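Coatomer subunit delta (PDB 5FJZ) serves as a subunit of the COPI vesicle coat, probably acting in Golgi-to-ER transport, and binds a tryptophan-based Dsl1 motif through its mu-homology domain. Local coordinates at residues 19-24 against 107-112; 34-39 against 118-123; 96-99 against 103-106; 242-247 against 252-257. All blocks are in the same frame, centred on the assembly; numbering follows the deposited sequence. Where two conformers were deposited one is given.

Contact 1: residues 19-24 against 107-112; sequences IKEVIN and LRWRKV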
loop_
_atom_site.group_PDB
_atom_site.type_symbol
_atom_site.label_atom_id
_atom_site.label_comp_id
_atom_site.label_asym_id
_atom_site.label_seq_id
_atom_site.Cartn_x
_atom_site.Cartn_y
_atom_site.Cartn_z
ATOM N N ILE A 19 -24.035 7.586 -3.797
ATOM C CA ILE A 19 -23.197 8.707 -4.070
ATOM C C ILE A 19 -22.310 8.906 -2.846
ATOM O O ILE A 19 -22.827 9.247 -1.725
ATOM C CB ILE A 19 -24.062 9.958 -4.321
ATOM C CG1 ILE A 19 -24.992 9.734 -5.526
ATOM C CG2 ILE A 19 -23.210 11.192 -4.563
ATOM C CD1 ILE A 19 -26.063 10.812 -5.705
ATOM N N LYS A 20 -21.022 8.617 -3.010
ATOM C CA LYS A 20 -20.123 8.528 -1.835
ATOM C C LYS A 20 -19.074 9.575 -1.913
ATOM O O LYS A 20 -18.388 9.678 -2.944
ATOM C CB LYS A 20 -19.489 7.137 -1.815
ATOM C CG LYS A 20 -20.444 6.002 -1.498
ATOM C CD LYS A 20 -19.731 4.627 -1.603
ATOM C CE LYS A 20 -20.438 3.602 -0.752
ATOM N NZ LYS A 20 -20.084 2.200 -1.153
ATOM N N GLU A 21 -18.972 10.435 -0.909
ATOM C CA GLU A 21 -17.926 11.472 -0.839
ATOM C C GLU A 21 -17.033 11.315 0.357
ATOM O O GLU A 21 -17.472 10.869 1.471
ATOM C CB GLU A 21 -18.499 12.897 -0.935
ATOM C CG GLU A 21 -19.139 13.063 -2.297
ATOM C CD GLU A 21 -19.816 14.379 -2.552
ATOM O OE1 GLU A 21 -20.251 15.020 -1.554
ATOM O OE2 GLU A 21 -19.867 14.791 -3.738
ATOM N N VAL A 22 -15.748 11.514 0.127
ATOM C CA VAL A 22 -14.707 11.424 1.163
ATOM C C VAL A 22 -13.917 12.715 1.233
ATOM O O VAL A 22 -13.554 13.268 0.229
ATOM C CB VAL A 22 -13.714 10.296 0.823
ATOM C CG1 VAL A 22 -12.574 10.227 1.816
ATOM C CG2 VAL A 22 -14.425 8.980 0.744
ATOM N N ILE A 23 -13.744 13.230 2.453
ATOM C CA ILE A 23 -13.153 14.540 2.661
ATOM C C ILE A 23 -11.872 14.387 3.448
ATOM O O ILE A 23 -11.897 13.821 4.544
ATOM C CB ILE A 23 -14.137 15.557 3.300
ATOM C CG1 ILE A 23 -13.504 16.959 3.513
ATOM C CG2 ILE A 23 -14.738 15.024 4.602
ATOM C CD1 ILE A 23 -13.243 17.678 2.223
ATOM N N ASN A 24 -10.806 14.970 2.925
ATOM C CA ASN A 24 -9.567 15.211 3.612
ATOM C C ASN A 24 -9.463 16.724 3.921
ATOM O O ASN A 24 -9.833 17.603 3.065
ATOM C CB ASN A 24 -8.329 14.877 2.765
ATOM C CG ASN A 24 -8.227 13.403 2.357
ATOM O OD1 ASN A 24 -7.942 13.105 1.209
ATOM N ND2 ASN A 24 -8.513 12.524 3.215
ATOM N N LEU A 107 -18.772 7.080 -12.246
ATOM C CA LEU A 107 -18.361 8.450 -12.310
ATOM C C LEU A 107 -17.603 8.784 -11.047
ATOM O O LEU A 107 -17.992 8.351 -9.939
ATOM C CB LEU A 107 -19.614 9.364 -12.478
ATOM C CG LEU A 107 -19.330 10.860 -12.493
ATOM C CD1 LEU A 107 -18.722 11.242 -13.848
ATOM C CD2 LEU A 107 -20.671 11.606 -12.326
ATOM N N ARG A 108 -16.553 9.543 -11.180
ATOM C CA ARG A 108 -15.729 10.017 -10.061
ATOM C C ARG A 108 -15.395 11.498 -10.238
ATOM O O ARG A 108 -15.455 12.055 -11.353
ATOM C CB ARG A 108 -14.347 9.312 -10.119
ATOM C CG ARG A 108 -14.389 7.916 -9.593
ATOM C CD ARG A 108 -13.050 7.274 -9.906
ATOM N NE ARG A 108 -12.879 6.048 -9.121
ATOM C CZ ARG A 108 -11.896 5.173 -9.337
ATOM N NH1 ARG A 108 -11.003 5.368 -10.327
ATOM N NH2 ARG A 108 -11.811 4.090 -8.579
ATOM N N TRP A 109 -15.102 12.148 -9.121
ATOM C CA TRP A 109 -14.792 13.552 -9.071
ATOM C C TRP A 109 -13.817 13.797 -7.963
ATOM O O TRP A 109 -13.710 13.025 -7.049
ATOM C CB TRP A 109 -16.080 14.422 -9.021
ATOM C CG TRP A 109 -17.020 14.161 -7.905
ATOM C CD1 TRP A 109 -17.120 14.881 -6.734
ATOM C CD2 TRP A 109 -18.035 13.172 -7.869
ATOM N NE1 TRP A 109 -18.168 14.322 -5.943
ATOM C CE2 TRP A 109 -18.765 13.324 -6.661
ATOM C CE3 TRP A 109 -18.519 12.239 -8.808
ATOM C CZ2 TRP A 109 -19.737 12.481 -6.323
ATOM C CZ3 TRP A 109 -19.509 11.430 -8.446
ATOM C CH2 TRP A 109 -20.112 11.521 -7.251
ATOM N N ARG A 110 -13.113 14.917 -8.044
ATOM C CA ARG A 110 -12.158 15.323 -7.050
ATOM C C ARG A 110 -11.960 16.819 -7.091
ATOM O O ARG A 110 -11.724 17.379 -8.164
ATOM C CB ARG A 110 -10.806 14.662 -7.323
ATOM C CG ARG A 110 -9.785 14.894 -6.231
ATOM C CD ARG A 110 -8.586 13.958 -6.365
ATOM N NE ARG A 110 -7.672 14.440 -7.347
ATOM C CZ ARG A 110 -6.692 15.303 -7.120
ATOM N NH1 ARG A 110 -6.371 15.668 -5.911
ATOM N NH2 ARG A 110 -5.898 15.689 -8.097
ATOM N N LYS A 111 -11.942 17.433 -5.930
ATOM C CA LYS A 111 -11.694 18.868 -5.896
ATOM C C LYS A 111 -10.853 19.164 -4.720
ATOM O O LYS A 111 -10.972 18.509 -3.655
ATOM C CB LYS A 111 -13.020 19.649 -5.846
ATOM C CG LYS A 111 -12.717 21.109 -5.817
ATOM C CD LYS A 111 -13.875 21.955 -6.272
ATOM C CE LYS A 111 -13.558 23.420 -6.094
ATOM N NZ LYS A 111 -14.804 24.123 -6.364
ATOM N N VAL A 112 -9.960 20.134 -4.907
ATOM C CA VAL A 112 -9.041 20.554 -3.911
ATOM C C VAL A 112 -9.290 22.002 -3.503
ATOM O O VAL A 112 -9.737 22.844 -4.299
ATOM C CB VAL A 112 -7.551 20.372 -4.253
ATOM C CG1 VAL A 112 -7.201 18.936 -4.651
ATOM C CG2 VAL A 112 -7.018 21.435 -5.185
#
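E21 OE2 is the polar centre of this contact: W109 NE1 donates to it over 2.8 Å, T237 OG1 is hydrogen-bonded to the same oxygen, and S235 OG adds a weak bond. The setting is the mixed beta sheet of the mu-homology domain, in which strand 33-46 runs between strands 15-27 and 104-113. The two segments are therefore next-nearest strands, not paired ones, as the 9.1 Å between the CA atoms of E21 and W109 confirms, and the gap is spanned by side chains alone. L38 of the intervening strand touches both E21 and W109. The indole is placed by its first torsion, which sets CG between the backbone N and the carbonyl carbon (chi1 57°) and carries the NE1 edge toward strand 15-27. E21 answers with an extended chain whose CD and OE2 come up to the NE1 edge close to the ring plane, the carboxylate itself being turned 72° against the indole. NE1 meets OE2 on its anti side, somewhat out of the carboxylate plane, and the bond is moderately bent (146° at the hydrogen). All three touching residues are buried, so the indole N-H and two hydroxyls should help to offset the cost of enclosing a carboxylate; this would favour its charged form. Beside the polar pair the same ring edge is met by a methyl, with I19 CG2 lying 4.1 Å from both CZ2 and CH2 of W109.

Contact 2: residues 34-39 against 118-123; sequences HSSELK and DSLIPL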
loop_
_atom_site.group_PDB
_atom_site.type_symbol
_atom_site.label_atom_id
_atom_site.label_comp_id
_atom_site.label_asym_id
_atom_site.label_seq_id
_atom_site.Cartn_x
_atom_site.Cartn_y
_atom_site.Cartn_z
ATOM N N HIS A 34 -5.033 24.604 6.287
ATOM C CA HIS A 34 -3.970 24.329 5.309
ATOM C C HIS A 34 -4.356 23.807 3.956
ATOM O O HIS A 34 -3.853 24.285 2.965
ATOM C CB HIS A 34 -2.994 23.332 6.003
ATOM C CG HIS A 34 -1.897 22.850 5.127
ATOM N ND1 HIS A 34 -1.987 21.647 4.439
ATOM C CD2 HIS A 34 -0.721 23.407 4.785
ATOM C CE1 HIS A 34 -0.929 21.530 3.681
ATOM N NE2 HIS A 34 -0.133 22.573 3.885
ATOM N N SER A 35 -5.366 22.905 3.891
ATOM C CA SER A 35 -5.701 22.234 2.673
ATOM C C SER A 35 -6.854 21.389 2.889
ATOM O O SER A 35 -7.234 21.102 4.055
ATOM C CB SER A 35 -4.574 21.303 2.191
ATOM O OG SER A 35 -4.241 20.381 3.235
ATOM N N SER A 36 -7.478 20.998 1.778
ATOM C CA SER A 36 -8.572 20.110 1.766
ATOM C C SER A 36 -8.680 19.430 0.394
ATOM O O SER A 36 -8.228 19.929 -0.631
ATOM C CB SER A 36 -9.929 20.725 2.250
ATOM O OG SER A 36 -10.286 21.871 1.479
ATOM N N GLU A 37 -9.331 18.285 0.394
ATOM C CA GLU A 37 -9.535 17.507 -0.793
ATOM C C GLU A 37 -10.720 16.613 -0.630
ATOM O O GLU A 37 -10.836 15.828 0.329
ATOM C CB GLU A 37 -8.293 16.700 -1.136
ATOM C CG GLU A 37 -8.471 15.744 -2.335
ATOM C CD GLU A 37 -7.386 14.671 -2.407
ATOM O OE1 GLU A 37 -7.003 14.060 -1.368
ATOM O OE2 GLU A 37 -6.883 14.448 -3.524
ATOM N N LEU A 38 -11.657 16.752 -1.547
ATOM C CA LEU A 38 -12.867 15.983 -1.592
ATOM C C LEU A 38 -12.790 14.995 -2.778
ATOM O O LEU A 38 -12.579 15.411 -3.909
ATOM C CB LEU A 38 -14.080 16.918 -1.702
ATOM C CG LEU A 38 -15.572 16.525 -1.868
ATOM C CD1 LEU A 38 -15.952 15.495 -3.004
ATOM C CD2 LEU A 38 -16.265 16.129 -0.572
ATOM N N LYS A 39 -13.150 13.750 -2.539
ATOM C CA LYS A 39 -13.221 12.733 -3.610
ATOM C C LYS A 39 -14.522 12.156 -3.650
ATOM O O LYS A 39 -15.129 11.877 -2.568
ATOM C CB LYS A 39 -12.162 11.658 -3.340
ATOM C CG LYS A 39 -10.759 12.166 -3.514
ATOM C CD LYS A 39 -9.721 11.125 -3.039
ATOM C CE LYS A 39 -9.111 10.343 -4.175
ATOM N NZ LYS A 39 -7.732 9.874 -3.789
ATOM N N ASP A 118 -12.485 27.429 3.091
ATOM C CA ASP A 118 -13.361 26.510 3.806
ATOM C C ASP A 118 -14.460 25.926 2.965
ATOM O O ASP A 118 -15.369 25.242 3.504
ATOM C CB ASP A 118 -13.943 27.144 5.105
ATOM C CG ASP A 118 -14.790 28.399 4.831
ATOM O OD1 ASP A 118 -15.332 28.514 3.720
ATOM O OD2 ASP A 118 -14.859 29.275 5.726
ATOM N N SER A 119 -14.416 26.136 1.653
ATOM C CA SER A 119 -15.538 25.744 0.830
ATOM C C SER A 119 -15.843 24.264 0.808
ATOM O O SER A 119 -17.032 23.849 0.637
ATOM C CB SER A 119 -15.411 26.308 -0.611
ATOM O OG SER A 119 -14.244 25.814 -1.214
ATOM N N LEU A 120 -14.827 23.434 1.058
ATOM C CA LEU A 120 -15.035 21.995 1.057
ATOM C C LEU A 120 -15.154 21.362 2.440
ATOM O O LEU A 120 -15.237 20.129 2.512
ATOM C CB LEU A 120 -13.814 21.315 0.398
ATOM C CG LEU A 120 -13.693 21.156 -1.127
ATOM C CD1 LEU A 120 -14.694 21.821 -2.035
ATOM C CD2 LEU A 120 -12.259 21.077 -1.683
ATOM N N ILE A 121 -15.037 22.162 3.511
ATOM C CA ILE A 121 -14.911 21.630 4.890
ATOM C C ILE A 121 -16.278 21.571 5.588
ATOM O O ILE A 121 -16.938 22.614 5.706
ATOM C CB ILE A 121 -13.830 22.463 5.580
ATOM C CG1 ILE A 121 -12.471 22.027 4.905
ATOM C CG2 ILE A 121 -13.845 22.302 7.084
ATOM C CD1 ILE A 121 -11.232 22.782 5.333
ATOM N N PRO A 122 -16.720 20.387 5.991
ATOM C CA PRO A 122 -17.948 20.325 6.758
ATOM C C PRO A 122 -17.759 20.719 8.270
ATOM O O PRO A 122 -18.729 21.072 8.923
ATOM C CB PRO A 122 -18.340 18.879 6.646
ATOM C CG PRO A 122 -17.040 18.138 6.520
ATOM C CD PRO A 122 -16.112 19.034 5.773
ATOM N N LEU A 123 -16.581 20.483 8.798
ATOM C CA LEU A 123 -16.275 20.635 10.238
ATOM C C LEU A 123 -14.943 21.309 10.454
ATOM O O LEU A 123 -13.888 20.744 10.153
ATOM C CB LEU A 123 -16.344 19.291 10.912
ATOM C CG LEU A 123 -16.232 19.281 12.414
ATOM C CD1 LEU A 123 -17.512 19.653 13.079
ATOM C CD2 LEU A 123 -15.779 17.884 12.863
HETATM O O HOH W 1 -12.248 23.827 1.973
#
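S36 and L120 form the close side of this contact, in which a type I beta turn, D118 to I121, lies against strand 33-46 of the mu-homology domain. The turn is closed by the bond from I121 N to D118 O (3.1 Å), and its second half delivers two apolar side chains to the strand. S36 OG sits 3.7 Å from L120 CB and almost as near to L120 CD2, while S36 CB packs against the CG1 and CD1 of I121, each 3.9 Å away. L38, two residues along on the same side of the strand, meets L120 more loosely, CB to CG at 4.3 Å. The second torsion of L120 is close to eclipsed (chi2 8°), which may be slightly strained. A113 of strand 104-113 touches both S36 and L120, and Y267 and F27 lie against I121, which encloses this side. The opposite character appears at D118 and S119, which are exposed and make no contact with the strand. Between the two regimes lies one water: it donates to S36 OG (2.8 Å) and accepts from L120 N (2.8 Å). No direct hydrogen bond joins the segments. The chemistry thus implies a turn packed mainly through van der Waals contact, partly against a serine hydroxyl, with the water supplying the polar link that this buried hydroxyl and a turn amide do not make directly.

Contact 3: residues 96-99 against 103-106; sequences AFPA and SLGV
L104, F97 and P98 account for most of the surface buried here, with L104 giving the largest share. Its side chain wedges against the F97-P98 corner at the start of strand 104-113 in the mu-homology domain, within the site that binds the Dsl1 peptide. The CD1 methyl does most of the touching: it stands 3.8 Å from P98 CD, an equal 3.8 Å from the carbonyl atom P98 O, and 4.0 Å from F97 CD1. The other branch touches the pyrrolidine, L104 CD2 lying 4.2 Å from P98 CG. An extended second torsion (chi2 173°) throws CD1 forward, away from the strand backbone and into the angle between the two residues. F97 receives it obliquely, neither squarely over the ring nor along its rim. No hydrogen bond joins the two segments, so the fit rests on van der Waals contact among buried groups. The peptide completes the arrangement: aromatic packing from it falls on F97, L104 and V106, its backbone lies on P98, and G105 O is hydrogen-bonded to an aromatic side chain, besides backbone bonds at S103 and G105. The hydrophobic cluster thus forms part of the wall against which the tryptophan-based motif is bound. Farther along the phenyl ring, at CE1, the contact finishes with V106, two residues beyond L104, whose CG1 lies 4.3 Å from F97 CE1.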
loop_
_atom_site.group_PDB
_atom_site.type_symbol
_atom_site.label_atom_id
_atom_site.label_comp_id
_atom_site.label_asym_id
_atom_site.label_seq_id
_atom_site.Cartn_x
_atom_site.Cartn_y
_atom_site.Cartn_z
ATOM N N ALA A 96 -25.370 -4.023 -21.709
ATOM C CA ALA A 96 -26.196 -3.624 -20.575
ATOM C C ALA A 96 -25.322 -3.645 -19.344
ATOM O O ALA A 96 -24.188 -4.162 -19.385
ATOM C CB ALA A 96 -27.318 -4.591 -20.380
ATOM N N PHE A 97 -25.808 -3.076 -18.246
ATOM C CA PHE A 97 -25.006 -3.088 -17.033
ATOM C C PHE A 97 -24.989 -4.452 -16.407
ATOM O O PHE A 97 -26.024 -5.119 -16.313
ATOM C CB PHE A 97 -25.557 -2.089 -15.993
ATOM C CG PHE A 97 -25.257 -0.652 -16.320
ATOM C CD1 PHE A 97 -23.998 -0.170 -16.202
ATOM C CD2 PHE A 97 -26.249 0.182 -16.728
ATOM C CE1 PHE A 97 -23.686 1.146 -16.498
ATOM C CE2 PHE A 97 -25.975 1.497 -17.012
ATOM C CZ PHE A 97 -24.715 1.991 -16.845
ATOM N N PRO A 98 -23.837 -4.900 -15.949
ATOM C CA PRO A 98 -23.923 -6.062 -15.083
ATOM C C PRO A 98 -24.993 -5.982 -14.000
ATOM O O PRO A 98 -25.060 -5.002 -13.276
ATOM C CB PRO A 98 -22.485 -6.126 -14.443
ATOM C CG PRO A 98 -21.655 -5.438 -15.408
ATOM C CD PRO A 98 -22.494 -4.339 -15.976
ATOM N N ALA A 99 -25.778 -7.048 -13.868
ATOM C CA ALA A 99 -26.942 -7.091 -13.052
ATOM C C ALA A 99 -26.909 -8.200 -12.033
ATOM O O ALA A 99 -27.949 -8.700 -11.646
ATOM C CB ALA A 99 -28.185 -7.196 -13.968
ATOM N N SER A 103 -21.054 -3.602 -7.379
ATOM C CA SER A 103 -20.967 -2.128 -7.225
ATOM C C SER A 103 -20.176 -1.620 -8.416
ATOM O O SER A 103 -18.962 -1.901 -8.570
ATOM C CB SER A 103 -20.291 -1.676 -5.912
ATOM O OG SER A 103 -21.056 -2.040 -4.760
ATOM N N LEU A 104 -20.832 -0.877 -9.268
ATOM C CA LEU A 104 -20.230 -0.401 -10.495
ATOM C C LEU A 104 -19.936 1.096 -10.375
ATOM O O LEU A 104 -20.871 1.909 -10.303
ATOM C CB LEU A 104 -21.133 -0.647 -11.671
ATOM C CG LEU A 104 -21.697 -2.023 -11.822
ATOM C CD1 LEU A 104 -22.723 -2.030 -12.958
ATOM C CD2 LEU A 104 -20.635 -3.087 -12.090
ATOM N N GLY A 105 -18.654 1.452 -10.251
ATOM C CA GLY A 105 -18.196 2.863 -10.216
ATOM C C GLY A 105 -18.321 3.478 -11.596
ATOM O O GLY A 105 -17.743 2.950 -12.584
ATOM N N VAL A 106 -19.190 4.458 -11.749
ATOM C CA VAL A 106 -19.473 4.963 -13.118
ATOM C C VAL A 106 -18.918 6.352 -13.330
ATOM O O VAL A 106 -18.718 6.791 -14.455
ATOM C CB VAL A 106 -20.961 4.851 -13.531
ATOM C CG1 VAL A 106 -21.415 3.374 -13.656
ATOM C CG2 VAL A 106 -21.893 5.673 -12.685
#

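Contact 4: residues 242-247 against 252-257; sequences QSVVMA and QELPYD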
loop_
_atom_site.group_PDB
_atom_site.type_symbol
_atom_site.label_atom_id
_atom_site.label_comp_id
_atom_site.label_asym_id
_atom_site.label_seq_id
_atom_site.Cartn_x
_atom_site.Cartn_y
_atom_site.Cartn_z
ATOM N N GLN A 242 -31.839 12.664 -10.949
ATOM C CA GLN A 242 -33.169 13.186 -11.376
ATOM C C GLN A 242 -34.117 12.069 -11.733
ATOM O O GLN A 242 -35.264 12.034 -11.324
ATOM C CB GLN A 242 -32.878 13.939 -12.630
ATOM C CG GLN A 242 -34.064 14.406 -13.369
ATOM C CD GLN A 242 -33.774 15.868 -13.563
ATOM O OE1 GLN A 242 -33.397 16.303 -14.642
ATOM N NE2 GLN A 242 -33.810 16.645 -12.424
ATOM N N SER A 243 -33.621 11.122 -12.520
ATOM C CA SER A 243 -34.425 9.965 -12.808
ATOM C C SER A 243 -33.514 8.859 -13.326
ATOM O O SER A 243 -32.324 9.062 -13.677
ATOM C CB SER A 243 -35.479 10.250 -13.878
ATOM O OG SER A 243 -34.813 10.696 -15.061
ATOM N N VAL A 244 -34.129 7.693 -13.408
ATOM C CA VAL A 244 -33.552 6.578 -14.112
ATOM C C VAL A 244 -34.596 6.119 -15.187
ATOM O O VAL A 244 -35.783 6.003 -14.902
ATOM C CB VAL A 244 -33.263 5.436 -13.129
ATOM C CG1 VAL A 244 -32.687 4.234 -13.905
ATOM C CG2 VAL A 244 -32.253 5.835 -12.055
ATOM N N VAL A 245 -34.078 5.711 -16.338
ATOM C CA VAL A 245 -34.810 5.629 -17.529
ATOM C C VAL A 245 -34.284 4.422 -18.333
ATOM O O VAL A 245 -33.119 4.087 -18.262
ATOM C CB VAL A 245 -34.520 7.033 -18.153
ATOM C CG1 VAL A 245 -33.838 7.005 -19.500
ATOM C CG2 VAL A 245 -35.663 7.995 -17.938
ATOM N N MET A 246 -35.148 3.835 -19.144
ATOM C CA MET A 246 -34.756 2.832 -20.128
ATOM C C MET A 246 -33.823 3.463 -21.110
ATOM O O MET A 246 -34.068 4.595 -21.545
ATOM C CB MET A 246 -36.003 2.277 -20.848
ATOM C CG MET A 246 -36.823 1.318 -20.012
ATOM S SD MET A 246 -35.918 -0.234 -19.813
ATOM C CE MET A 246 -36.111 -0.974 -21.459
ATOM N N ALA A 247 -32.755 2.745 -21.462
ATOM C CA ALA A 247 -31.732 3.278 -22.320
ATOM C C ALA A 247 -32.304 3.573 -23.695
ATOM O O ALA A 247 -31.857 4.493 -24.361
ATOM C CB ALA A 247 -30.542 2.342 -22.454
ATOM N N GLN A 252 -39.628 6.239 -20.474
ATOM C CA GLN A 252 -39.961 5.127 -19.595
ATOM C C GLN A 252 -39.009 5.145 -18.390
ATOM O O GLN A 252 -37.851 4.741 -18.498
ATOM C CB GLN A 252 -39.845 3.793 -20.345
ATOM C CG GLN A 252 -40.203 2.555 -19.514
ATOM C CD GLN A 252 -41.586 2.647 -18.864
ATOM O OE1 GLN A 252 -41.715 2.887 -17.658
ATOM N NE2 GLN A 252 -42.634 2.458 -19.669
ATOM N N GLU A 253 -39.532 5.599 -17.251
ATOM C CA GLU A 253 -38.773 5.717 -16.024
ATOM C C GLU A 253 -38.820 4.411 -15.277
ATOM O O GLU A 253 -39.784 3.628 -15.415
ATOM C CB GLU A 253 -39.316 6.858 -15.169
ATOM C CG GLU A 253 -39.234 8.186 -15.918
ATOM C CD GLU A 253 -39.408 9.398 -15.031
ATOM O OE1 GLU A 253 -39.991 9.255 -13.937
ATOM O OE2 GLU A 253 -38.954 10.502 -15.427
ATOM N N LEU A 254 -37.766 4.158 -14.497
ATOM C CA LEU A 254 -37.629 2.898 -13.791
ATOM C C LEU A 254 -37.598 3.162 -12.276
ATOM O O LEU A 254 -37.152 4.204 -11.872
ATOM C CB LEU A 254 -36.319 2.245 -14.243
ATOM C CG LEU A 254 -36.276 1.270 -15.428
ATOM C CD1 LEU A 254 -37.629 0.960 -16.055
ATOM C CD2 LEU A 254 -35.255 1.694 -16.460
ATOM N N PRO A 255 -37.941 2.166 -11.466
ATOM C CA PRO A 255 -37.885 2.342 -10.025
ATOM C C PRO A 255 -36.405 2.266 -9.552
ATOM O O PRO A 255 -35.598 1.533 -10.127
ATOM C CB PRO A 255 -38.573 1.116 -9.486
ATOM C CG PRO A 255 -38.372 0.046 -10.569
ATOM C CD PRO A 255 -38.542 0.858 -11.827
ATOM N N TYR A 256 -36.085 3.003 -8.514
ATOM C CA TYR A 256 -34.687 3.013 -8.011
ATOM C C TYR A 256 -34.655 3.671 -6.629
ATOM O O TYR A 256 -35.635 4.264 -6.190
ATOM C CB TYR A 256 -33.767 3.721 -8.952
ATOM C CG TYR A 256 -34.046 5.207 -9.065
ATOM C CD1 TYR A 256 -35.030 5.679 -9.942
ATOM C CD2 TYR A 256 -33.307 6.138 -8.339
ATOM C CE1 TYR A 256 -35.302 7.030 -10.066
ATOM C CE2 TYR A 256 -33.578 7.485 -8.437
ATOM C CZ TYR A 256 -34.549 7.927 -9.318
ATOM O OH TYR A 256 -34.806 9.236 -9.415
ATOM N N ASP A 257 -33.535 3.505 -5.928
ATOM C CA ASP A 257 -33.279 4.182 -4.672
ATOM C C ASP A 257 -31.879 4.763 -4.703
ATOM O O ASP A 257 -31.034 4.344 -5.536
ATOM C CB ASP A 257 -33.342 3.138 -3.575
ATOM C CG ASP A 257 -34.532 3.279 -2.651
ATOM O OD1 ASP A 257 -35.653 3.263 -3.169
ATOM O OD2 ASP A 257 -34.369 3.368 -1.405
#
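V245 and E253 form a single beta bridge, their CA atoms 4.2 Å apart, and the bonding pattern marks an antiparallel non-hydrogen-bonded pair. The evidence is the bond on either side of it: L254 N donates to V244 O (2.7 Å) and M246 N to Q252 O (2.9 Å). The second is nearly straight, its donor almost on the line of the carbonyl, whereas the first comes in tilted from the carbonyl plane. CA-H...O contacts from E253 to V244 O and from V245 to Q252 O fill in the bridge. The end-to-end directions of the two runs are 120° apart, consistent with so short a pairing.

Beyond the bridge the side chains take over. V244 CG2 stands over one face of the Y256 ring in a CH-pi contact, 3.6 Å from the ring centroid and 17° off its normal. Y256 brings its ring there with CG between the backbone N and the carbonyl carbon (chi1 67°). Toward the more exposed end, M246 and Q252 lie side by side, CG to CG at 3.6 Å, and L254 crosses M246, with CD2 packed 3.4 Å from M246 N.

The bridge lies on strand 241-246, one of the two outer strands of a three-stranded antiparallel sheet, and V244 and Y256 both touch I15 of strand 15-27. K231 makes a cation-pi contact with Y256. The chemistry implies a division of labour: two backbone bonds fix the register of the loop on the edge strand, while the V244-Y256 contact packs the far end of the loop against buried apolar surface.

Contacts 1, 2 and 3 share the large mixed sheet: strand 33-46, used by contact 2, separates the two strands of contact 1, and strand 104-113 serves both contact 1 and contact 3. Contacts 1 and 2 touch through the salt bridge between R110 and E37, and their centres lie about 11 Å apart. All three are buried, but contact 1 encloses a carboxylate, contact 2 relies on apolar packing plus a bridging water, and contact 3 is apolar and faces the bound peptide. Contact 4 is partly exposed, belongs to the edge of the three-stranded sheet, and alone among the four pairs backbone with backbone. It lies nearest contact 3, about 15 Å between centres, without touching it.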